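PDB 4O4A: lipoprotein, putative from Bacillus anthracis, which is of unknown function but, as a putative lipoprotein of an uncharacterised family, may bind lipid. Local coordinates for residues 47-51 against 164-168; 33-37 against 88-92. One frame throughout, in Å; residues are numbered along the deposited sequence.

Interaction 1 of 2, residues 47-51 against 164-168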
ATOM      1  N   ASN B  47      29.007 -10.541  20.515  1.00 46.51           N
ATOM      2  CA  ASN B  47      29.103 -11.778  21.252  1.00 48.35           C
ATOM      3  C   ASN B  47      28.572 -12.981  20.479  1.00 50.47           C
ATOM      4  O   ASN B  47      28.005 -13.890  21.056  1.00 51.89           O
ATOM      5  CB  ASN B  47      28.369 -11.637  22.578  1.00 47.77           C
ATOM      6  CG  ASN B  47      28.746 -12.712  23.557  1.00 49.88           C
ATOM      7  OD1 ASN B  47      29.897 -13.147  23.611  1.00 50.15           O
ATOM      8  ND2 ASN B  47      27.785 -13.143  24.348  1.00 51.35           N
ATOM      9  N   VAL B  48      28.778 -12.980  19.170  1.00 50.60           N
ATOM     10  CA  VAL B  48      28.363 -14.091  18.327  1.00 53.58           C
ATOM     11  C   VAL B  48      29.566 -15.018  18.164  1.00 56.88           C
ATOM     12  O   VAL B  48      30.536 -14.668  17.489  1.00 58.36           O
ATOM     13  CB  VAL B  48      27.912 -13.603  16.951  1.00 52.34           C
ATOM     14  CG1 VAL B  48      27.503 -14.773  16.066  1.00 54.32           C
ATOM     15  CG2 VAL B  48      26.765 -12.622  17.103  1.00 50.80           C
ATOM     16  N   PRO B  49      29.507 -16.205  18.765  1.00 60.26           N
ATOM     17  CA  PRO B  49      30.652 -17.107  18.675  1.00 64.66           C
ATOM     18  C   PRO B  49      30.867 -17.627  17.262  1.00 64.81           C
ATOM     19  O   PRO B  49      29.903 -17.928  16.559  1.00 63.90           O
ATOM     20  CB  PRO B  49      30.275 -18.252  19.619  1.00 67.84           C
ATOM     21  CG  PRO B  49      28.780 -18.258  19.619  1.00 68.21           C
ATOM     22  CD  PRO B  49      28.352 -16.834  19.424  1.00 63.54           C
ATOM     23  N   GLY B  50      32.129 -17.727  16.858  1.00 65.68           N
ATOM     24  CA  GLY B  50      32.476 -18.192  15.520  1.00 67.10           C
ATOM     25  C   GLY B  50      32.666 -17.018  14.586  1.00 64.64           C
ATOM     26  O   GLY B  50      33.370 -17.120  13.584  1.00 65.77           O
ATOM     27  N   ALA B  51      32.046 -15.889  14.917  1.00 61.79           N
ATOM     28  CA  ALA B  51      32.181 -14.690  14.105  1.00 60.51           C
ATOM     29  C   ALA B  51      33.554 -14.073  14.310  1.00 61.08           C
ATOM     30  O   ALA B  51      34.248 -14.367  15.280  1.00 60.30           O
ATOM     31  CB  ALA B  51      31.108 -13.683  14.460  1.00 57.10           C
ATOM     32  N   ARG B 164      23.346 -20.275  10.880  1.00114.94           N
ATOM     33  CA  ARG B 164      24.737 -20.365  10.418  1.00119.51           C
ATOM     34  C   ARG B 164      25.753 -20.603  11.529  1.00116.02           C
ATOM     35  O   ARG B 164      26.610 -21.478  11.414  1.00125.58           O
ATOM     36  CB  ARG B 164      25.125 -19.082   9.651  1.00121.39           C
ATOM     37  CG  ARG B 164      26.415 -19.195   8.830  1.00126.00           C
ATOM     38  CD  ARG B 164      27.699 -19.236   9.645  1.00126.26           C
ATOM     39  NE  ARG B 164      28.877 -19.454   8.811  1.00134.85           N
ATOM     40  CZ  ARG B 164      29.518 -18.515   8.114  1.00140.35           C
ATOM     41  NH1 ARG B 164      29.087 -17.255   8.095  1.00140.42           N
ATOM     42  NH2 ARG B 164      30.590 -18.848   7.401  1.00139.41           N
ATOM     43  N   TYR B 165      25.663 -19.850  12.616  1.00108.43           N
ATOM     44  CA  TYR B 165      26.688 -19.944  13.651  1.00108.70           C
ATOM     45  C   TYR B 165      26.400 -20.979  14.728  1.00105.53           C
ATOM     46  O   TYR B 165      27.304 -21.306  15.493  1.00122.75           O
ATOM     47  CB  TYR B 165      27.009 -18.546  14.236  1.00108.01           C
ATOM     48  CG  TYR B 165      27.629 -17.594  13.228  1.00107.54           C
ATOM     49  CD1 TYR B 165      26.866 -16.605  12.601  1.00109.07           C
ATOM     50  CD2 TYR B 165      28.976 -17.685  12.899  1.00103.48           C
ATOM     51  CE1 TYR B 165      27.435 -15.732  11.685  1.00107.01           C
ATOM     52  CE2 TYR B 165      29.548 -16.820  11.987  1.00103.23           C
ATOM     53  CZ  TYR B 165      28.777 -15.848  11.384  1.00105.12           C
ATOM     54  OH  TYR B 165      29.364 -15.006  10.476  1.00112.53           O
HETATM   55  N   MSE B 166      25.200 -21.555  14.777  1.00 93.67           N
HETATM   56  CA  MSE B 166      24.967 -22.549  15.839  1.00 93.44           C
HETATM   57  C   MSE B 166      23.879 -23.584  15.781  1.00 89.82           C
HETATM   58  O   MSE B 166      23.631 -24.185  16.811  1.00 86.18           O
HETATM   59  CB  MSE B 166      24.879 -21.752  17.182  1.00102.13           C
HETATM   60  CG  MSE B 166      24.088 -20.422  17.266  1.00109.85           C
HETATM   61 SE   MSE B 166      25.156 -19.079  18.249  1.00134.85          SE
HETATM   62  CE  MSE B 166      25.059 -19.952  20.008  1.00131.15           C
ATOM     63  N   ASN B 167      23.331 -23.925  14.608  1.00 94.81           N
ATOM     64  CA  ASN B 167      22.198 -24.876  14.522  1.00 98.25           C
ATOM     65  C   ASN B 167      22.523 -26.141  15.364  1.00 96.33           C
ATOM     66  O   ASN B 167      21.759 -26.527  16.259  1.00100.53           O
ATOM     67  CB  ASN B 167      21.859 -25.201  13.032  1.00 99.32           C
ATOM     68  CG  ASN B 167      20.412 -25.698  12.809  1.00100.11           C
ATOM     69  OD1 ASN B 167      19.730 -25.300  11.836  1.00 92.42           O
ATOM     70  ND2 ASN B 167      19.946 -26.561  13.694  1.00 98.17           N
ATOM     71  N   LYS B 168      23.677 -26.749  15.085  1.00 88.24           N
ATOM     72  CA  LYS B 168      24.152 -27.959  15.795  1.00 81.83           C
ATOM     73  C   LYS B 168      25.613 -27.717  16.121  1.00 68.24           C
ATOM     74  O   LYS B 168      26.511 -28.324  15.555  1.00 60.37           O
ATOM     75  CB  LYS B 168      23.971 -29.224  14.939  1.00 91.21           C
ATOM     76  CG  LYS B 168      22.518 -29.648  14.720  1.00 99.30           C
ATOM     77  CD  LYS B 168      21.787 -29.970  16.027  1.00106.28           C
ATOM     78  CE  LYS B 168      22.489 -31.057  16.842  1.00111.61           C
ATOM     79  NZ  LYS B 168      21.756 -31.443  18.081  1.00115.95           N
TER
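A type II beta turn running from Val-48 to Ala-51 packs against Tyr-165 and Met-166, at the C-terminal part of helix 149-166. The turn is closed by its own backbone bond, Ala-51 N to Val-48 O at 3.2 Å, and Gly-50 takes the positive phi (95°) expected at the third position of this turn type. Across the contact the packing is apolar, with a CH-pi contact at its centre. Val-48 reaches the phenol through one branch: CG1, anti to the backbone N (chi1 179°), sits over a face of the Tyr-165 ring, 4.3 Å from its centroid and 26° off the normal. The opposite face is covered from within the helix, where Arg-164 lays its CD over the ring centre, 3.7 Å above the plane, so the ring is sandwiched between aliphatic groups. The rest of the turn follows the CD2 and CE2 side of the ring obliquely: Pro-49 O lies 3.8 Å from Tyr-165 CD2, and Ala-51 CB lies 4.3 Å from Tyr-165 CE2. A second patch forms beside this one. Met-166, a selenomethionine, bends at chi2 and chi3 and runs across the proline at about a right angle, its SE 4.0 Å from Pro-49 CG. Phe-119 of strand 117-126 touches both Val-48 and Met-166, while Val-72 of strand 70-72 touches Val-48, Ala-51 and Tyr-165, linking the patch to the four-stranded sheet. This is apolar packing of a tight turn on a helix, with aromatic and aliphatic side chains joining the loop after strand 40-45 to the C-terminal helix.

Interaction 2 of 2, residues 33-37 against 88-92; sequences LIPEE and YTVNK
Strands 33-35 and 88-90 run parallel with a marked twist, their axes 44° apart, in the register Leu-33 to Tyr-88, Ile-34 to Thr-89 and Pro-35 to Val-90. Ile-34 bonds to the residues flanking Thr-89: its N reaches Tyr-88 O at 2.8 Å, nearly straight (173°), and its O accepts Val-90 N at 2.8 Å, a more bent bond (138°). Glu-36 N continues the pattern to Val-90 O at 3.1 Å, although it comes from above that carbonyl's plane.

On one face Leu-33 leans over its neighbour strand, CD2 at 4.0 Å from Tyr-88 CB and CB at 3.9 Å from Val-90 CG2. On the other, Thr-89 CB rests 3.7 Å from Glu-36 CA. Beyond the strands the extended Glu-36 chain lays its carboxylate beside Asn-91 CB; the Asn-91 amide is used elsewhere, OD1 taking Gln-95 N. Glu-37 OE2 lies 4.1 Å from Lys-92 NZ, too far for a salt bridge, and the lysine is poorly ordered. Cohesion here therefore comes from the backbone bonds and the apolar contacts, with any charge attraction at the exposed end probably loose.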
ATOM      1  N   LEU B  33      32.143   1.180   8.869  1.00 36.26           N
ATOM      2  CA  LEU B  33      32.331   1.192   7.428  1.00 36.98           C
ATOM      3  C   LEU B  33      31.061   0.701   6.766  1.00 39.02           C
ATOM      4  O   LEU B  33      30.666  -0.450   6.941  1.00 43.02           O
ATOM      5  CB  LEU B  33      33.488   0.292   7.045  1.00 38.26           C
ATOM      6  CG  LEU B  33      34.791   0.621   7.763  1.00 38.56           C
ATOM      7  CD1 LEU B  33      35.888  -0.330   7.322  1.00 40.17           C
ATOM      8  CD2 LEU B  33      35.210   2.059   7.511  1.00 38.72           C
ATOM      9  N   ILE B  34      30.407   1.589   6.030  1.00 40.46           N
ATOM     10  CA  ILE B  34      29.176   1.267   5.348  1.00 43.47           C
ATOM     11  C   ILE B  34      29.401   1.169   3.831  1.00 45.50           C
ATOM     12  O   ILE B  34      30.061   2.016   3.238  1.00 48.92           O
ATOM     13  CB  ILE B  34      28.103   2.374   5.560  1.00 43.12           C
ATOM     14  CG1 ILE B  34      27.687   2.515   7.019  1.00 42.36           C
ATOM     15  CG2 ILE B  34      26.854   2.054   4.763  1.00 47.64           C
ATOM     16  CD1 ILE B  34      28.646   3.288   7.875  1.00 46.11           C
ATOM     17  N   PRO B  35      28.845   0.142   3.189  1.00 45.97           N
ATOM     18  CA  PRO B  35      28.963   0.118   1.732  1.00 49.00           C
ATOM     19  C   PRO B  35      28.327   1.379   1.153  1.00 47.98           C
ATOM     20  O   PRO B  35      27.208   1.723   1.515  1.00 46.92           O
ATOM     21  CB  PRO B  35      28.180  -1.131   1.347  1.00 49.08           C
ATOM     22  CG  PRO B  35      28.365  -2.037   2.510  1.00 48.63           C
ATOM     23  CD  PRO B  35      28.337  -1.131   3.718  1.00 47.44           C
ATOM     24  N   GLU B  36      29.034   2.054   0.258  1.00 50.78           N
ATOM     25  CA  GLU B  36      28.563   3.332  -0.301  1.00 55.95           C
ATOM     26  C   GLU B  36      27.167   3.330  -0.904  1.00 57.12           C
ATOM     27  O   GLU B  36      26.463   4.336  -0.841  1.00 53.02           O
ATOM     28  CB  GLU B  36      29.537   3.837  -1.357  1.00 59.15           C
ATOM     29  CG  GLU B  36      29.622   2.971  -2.595  1.00 62.35           C
ATOM     30  CD  GLU B  36      30.622   3.498  -3.595  1.00 69.87           C
ATOM     31  OE1 GLU B  36      31.275   4.527  -3.302  1.00 68.22           O
ATOM     32  OE2 GLU B  36      30.760   2.873  -4.673  1.00 79.39           O
ATOM     33  N   GLU B  37      26.774   2.212  -1.495  1.00 59.77           N
ATOM     34  CA  GLU B  37      25.468   2.128  -2.127  1.00 66.27           C
ATOM     35  C   GLU B  37      24.329   1.852  -1.148  1.00 59.38           C
ATOM     36  O   GLU B  37      23.160   2.011  -1.505  1.00 60.13           O
ATOM     37  CB  GLU B  37      25.475   1.099  -3.285  1.00 75.86           C
ATOM     38  CG  GLU B  37      25.960  -0.322  -2.945  1.00 84.40           C
ATOM     39  CD  GLU B  37      27.488  -0.472  -2.871  1.00 92.36           C
ATOM     40  OE1 GLU B  37      27.992  -1.030  -1.864  1.00 94.35           O
ATOM     41  OE2 GLU B  37      28.190  -0.030  -3.809  1.00 96.00           O
ATOM     42  N   TYR B  88      32.202   6.019   7.719  1.00 34.32           N
ATOM     43  CA  TYR B  88      32.664   6.122   6.358  1.00 35.55           C
ATOM     44  C   TYR B  88      31.865   5.228   5.465  1.00 36.59           C
ATOM     45  O   TYR B  88      31.295   4.237   5.926  1.00 36.96           O
ATOM     46  CB  TYR B  88      34.094   5.637   6.243  1.00 34.89           C
ATOM     47  CG  TYR B  88      35.118   6.348   7.080  1.00 34.69           C
ATOM     48  CD1 TYR B  88      35.377   5.946   8.366  1.00 33.53           C
ATOM     49  CD2 TYR B  88      35.893   7.368   6.553  1.00 35.33           C
ATOM     50  CE1 TYR B  88      36.353   6.563   9.113  1.00 33.60           C
ATOM     51  CE2 TYR B  88      36.869   7.985   7.301  1.00 34.75           C
ATOM     52  CZ  TYR B  88      37.089   7.578   8.572  1.00 32.94           C
ATOM     53  OH  TYR B  88      38.052   8.204   9.316  1.00 34.39           O
ATOM     54  N   THR B  89      31.824   5.577   4.185  1.00 39.58           N
ATOM     55  CA  THR B  89      31.248   4.694   3.186  1.00 44.79           C
ATOM     56  C   THR B  89      32.460   4.101   2.471  1.00 48.48           C
ATOM     57  O   THR B  89      33.526   4.719   2.451  1.00 47.99           O
ATOM     58  CB  THR B  89      30.392   5.410   2.144  1.00 46.77           C
ATOM     59  OG1 THR B  89      31.134   6.514   1.606  1.00 59.93           O
ATOM     60  CG2 THR B  89      29.124   5.913   2.741  1.00 45.42           C
ATOM     61  N   VAL B  90      32.312   2.923   1.882  1.00 48.30           N
ATOM     62  CA  VAL B  90      33.425   2.314   1.184  1.00 53.45           C
ATOM     63  C   VAL B  90      33.024   1.749  -0.171  1.00 56.25           C
ATOM     64  O   VAL B  90      31.987   1.112  -0.297  1.00 57.71           O
ATOM     65  CB  VAL B  90      34.045   1.165   1.993  1.00 55.73           C
ATOM     66  CG1 VAL B  90      35.313   0.679   1.304  1.00 61.59           C
ATOM     67  CG2 VAL B  90      34.372   1.570   3.422  1.00 55.06           C
ATOM     68  N   ASN B  91      33.872   1.967  -1.174  1.00 60.31           N
ATOM     69  CA  ASN B  91      33.623   1.442  -2.508  1.00 64.35           C
ATOM     70  C   ASN B  91      34.084  -0.014  -2.573  1.00 67.89           C
ATOM     71  O   ASN B  91      34.572  -0.550  -1.578  1.00 65.64           O
ATOM     72  CB  ASN B  91      34.307   2.305  -3.584  1.00 63.52           C
ATOM     73  CG  ASN B  91      35.806   2.364  -3.434  1.00 63.53           C
ATOM     74  OD1 ASN B  91      36.396   1.659  -2.607  1.00 64.70           O
ATOM     75  ND2 ASN B  91      36.441   3.222  -4.230  1.00 63.48           N
ATOM     76  N   LYS B  92      33.933  -0.654  -3.727  1.00 78.03           N
ATOM     77  CA  LYS B  92      34.341  -2.047  -3.866  1.00 84.61           C
ATOM     78  C   LYS B  92      35.836  -2.224  -3.553  1.00 84.97           C
ATOM     79  O   LYS B  92      36.226  -3.196  -2.909  1.00 80.31           O
ATOM     80  CB  LYS B  92      34.020  -2.597  -5.270  1.00 95.18           C
ATOM     81  CG  LYS B  92      32.558  -2.842  -5.631  1.00 99.88           C
ATOM     82  CD  LYS B  92      31.541  -1.826  -5.120  1.00 99.33           C
ATOM     83  CE  LYS B  92      30.198  -1.989  -5.817  1.00102.55           C
ATOM     84  NZ  LYS B  92      29.618  -3.358  -5.725  1.00101.40           N
TER

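In the fold
Interactions 1 and 2 belong to different parts of the fold and do not touch: their centres lie 26 Å apart and their nearest atoms about 15 Å. Residues 33-37 and 88-92 join two inner strands of the five-stranded mixed sheet, whereas 47-51 against 164-168 fastens a loop and the C-terminal helix beside the four-stranded one. The chain ties them together, since strand 30-35 is followed by strand 40-45 and then by the turn at 47-51, and the segments alternate in sequence. Both are surface contacts, centred 18 Å (interaction 1) and 13 Å (interaction 2) from the middle of the chain; no ligand site is established near either.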